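Side-chain contact in uncharacterized protein (Bacteroides caccae, PDB 4L7A), which is of unknown function but belongs to a family of putative zinc-binding metallopeptidases and is probably a zinc-dependent peptidase: residues 157-160 against 161-164. Residues are numbered along the deposited sequence; the frame is centred on the assembly and turned at random.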
ATOM      1  N   PRO A 157     -14.854 -13.450   7.213  1.00 30.21           N
ATOM      2  CA  PRO A 157     -15.407 -14.728   7.743  1.00 30.86           C
ATOM      3  C   PRO A 157     -14.507 -15.471   8.702  1.00 28.91           C
ATOM      4  O   PRO A 157     -13.346 -15.678   8.422  1.00 28.41           O
ATOM      5  CB  PRO A 157     -15.657 -15.562   6.483  1.00 31.77           C
ATOM      6  CG  PRO A 157     -15.781 -14.552   5.392  1.00 31.31           C
ATOM      7  CD  PRO A 157     -14.758 -13.503   5.742  1.00 30.04           C
ATOM      8  N   VAL A 158     -15.066 -15.858   9.842  1.00 29.44           N
ATOM      9  CA  VAL A 158     -14.304 -16.534  10.868  1.00 30.83           C
ATOM     10  C   VAL A 158     -13.701 -17.817  10.348  1.00 29.46           C
ATOM     11  O   VAL A 158     -12.659 -18.237  10.833  1.00 31.03           O
ATOM     12  CB  VAL A 158     -15.151 -16.850  12.141  1.00 34.05           C
ATOM     13  CG1 VAL A 158     -15.635 -15.560  12.763  1.00 35.20           C
ATOM     14  CG2 VAL A 158     -16.342 -17.764  11.836  1.00 34.40           C
ATOM     15  N   ASP A 159     -14.338 -18.442   9.374  1.00 28.35           N
ATOM     16  CA  ASP A 159     -13.760 -19.667   8.799  1.00 29.21           C
ATOM     17  C   ASP A 159     -12.372 -19.495   8.141  1.00 26.30           C
ATOM     18  O   ASP A 159     -11.669 -20.474   7.997  1.00 26.10           O
ATOM     19  CB  ASP A 159     -14.725 -20.304   7.802  1.00 31.77           C
ATOM     20  CG  ASP A 159     -15.916 -21.015   8.473  1.00 34.75           C
ATOM     21  OD1 ASP A 159     -15.964 -21.225   9.717  1.00 35.61           O
ATOM     22  OD2 ASP A 159     -16.807 -21.386   7.705  1.00 37.64           O
ATOM     23  N   TYR A 160     -11.960 -18.272   7.790  1.00 24.14           N
ATOM     24  CA  TYR A 160     -10.638 -18.038   7.199  1.00 23.23           C
ATOM     25  C   TYR A 160      -9.585 -18.516   8.154  1.00 23.94           C
ATOM     26  O   TYR A 160      -8.586 -19.139   7.739  1.00 21.94           O
ATOM     27  CB  TYR A 160     -10.395 -16.541   6.889  1.00 23.44           C
ATOM     28  CG  TYR A 160      -9.149 -16.263   6.123  1.00 23.33           C
ATOM     29  CD1 TYR A 160      -7.931 -16.157   6.766  1.00 24.45           C
ATOM     30  CD2 TYR A 160      -9.179 -16.087   4.744  1.00 22.87           C
ATOM     31  CE1 TYR A 160      -6.775 -15.917   6.031  1.00 23.94           C
ATOM     32  CE2 TYR A 160      -8.067 -15.822   4.025  1.00 22.05           C
ATOM     33  CZ  TYR A 160      -6.867 -15.751   4.653  1.00 23.69           C
ATOM     34  OH  TYR A 160      -5.752 -15.500   3.907  1.00 23.21           O
ATOM     35  N   ASP A 161      -9.804 -18.210   9.424  1.00 24.73           N
ATOM     36  CA  ASP A 161      -8.859 -18.520  10.464  1.00 26.98           C
ATOM     37  C   ASP A 161      -8.590 -19.990  10.592  1.00 29.17           C
ATOM     38  O   ASP A 161      -7.513 -20.369  11.027  1.00 30.74           O
ATOM     39  CB  ASP A 161      -9.384 -18.022  11.796  1.00 29.02           C
ATOM     40  CG  ASP A 161      -9.436 -16.505  11.882  1.00 29.34           C
ATOM     41  OD1 ASP A 161      -9.187 -15.787  10.912  1.00 32.32           O
ATOM     42  OD2 ASP A 161      -9.766 -15.981  12.939  1.00 35.49           O
ATOM     43  N   LYS A 162      -9.546 -20.835  10.237  1.00 30.09           N
ATOM     44  CA  LYS A 162      -9.341 -22.269  10.397  1.00 35.45           C
ATOM     45  C   LYS A 162      -8.471 -22.873   9.317  1.00 34.94           C
ATOM     46  O   LYS A 162      -7.869 -23.932   9.536  1.00 34.12           O
ATOM     47  CB  LYS A 162     -10.664 -23.035  10.317  1.00 38.01           C
ATOM     48  CG  LYS A 162     -11.628 -22.696  11.387  1.00 41.86           C
ATOM     49  CD  LYS A 162     -12.886 -23.504  11.146  1.00 46.07           C
ATOM     50  CE  LYS A 162     -13.942 -23.205  12.174  1.00 48.74           C
ATOM     51  NZ  LYS A 162     -15.095 -24.113  11.890  1.00 52.72           N
ATOM     52  N   ILE A 163      -8.444 -22.240   8.146  1.00 30.13           N
ATOM     53  CA  ILE A 163      -7.807 -22.852   6.987  1.00 30.45           C
ATOM     54  C   ILE A 163      -6.368 -23.312   7.311  1.00 28.05           C
ATOM     55  O   ILE A 163      -6.014 -24.449   7.052  1.00 27.23           O
ATOM     56  CB  ILE A 163      -7.824 -21.936   5.769  1.00 29.92           C
ATOM     57  CG1 ILE A 163      -9.269 -21.762   5.297  1.00 30.78           C
ATOM     58  CG2 ILE A 163      -7.031 -22.543   4.624  1.00 31.00           C
ATOM     59  CD1 ILE A 163      -9.473 -20.611   4.381  1.00 29.88           C
ATOM     60  N   SER A 164      -5.582 -22.467   7.933  1.00 26.51           N
ATOM     61  CA  SER A 164      -4.199 -22.826   8.261  1.00 26.61           C
ATOM     62  C   SER A 164      -3.961 -22.954   9.763  1.00 27.27           C
ATOM     63  O   SER A 164      -2.842 -22.833  10.217  1.00 28.01           O
ATOM     64  CB  SER A 164      -3.260 -21.791   7.676  1.00 26.34           C
ATOM     65  OG  SER A 164      -3.194 -21.828   6.264  1.00 25.22           O
TER
HETATM   66  O   HOH W   1      -6.124 -19.733   7.918  1.00 28.79           O
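Ile163 N donates to Tyr160 O at 3.1 Å, and two further i to i+3 bonds precede it: Lys162 N to Asp159 O and Asp161 N to Val158 O, the latter 3.2 Å long. All three are bent, most of all the last, with an N-H...O angle of 138°. Tyr160 O has a second partner, a water that donates to it and accepts from Ser164 N at 2.8 Å, thus bridging an i to i+4 pair whose N and O are themselves 4.5 Å apart. The one ion pair is long: Asp159 OD1 lies 3.7 Å from Lys162 NZ, the two side chains running alongside each other at the exposed surface. With Lys162 CG beside its own backbone N (chi1 -63°) and the chain extended beyond, CE and NZ both draw level with the carboxylate. Ile163 brings CD1 to 4.0 Å from Tyr160 CA, while its side chain also meets Ile228 and Gln231 of helix 211-244. Cutting this side chain back to an alanine is likely to remove the CD1 contact with Tyr160 CA and leave a gap facing Ile228 and Gln231. Tyr160 CG is anti to the backbone N (chi1 -172°), carrying the buried ring toward Ile199 and Met235, where its OH is hydrogen-bonded to Asp198 OD1. Asp161 OD1 is hydrogen-bonded to Tyr156 OH. Successive i to i+3 bonds, following the type I turn Pro157-Tyr160, are the bonding pattern of 3-10 winding, seen here in one short, weakly bonded helical turn, which packs the connection after helix 131-153 against helices 195-208 and 211-244.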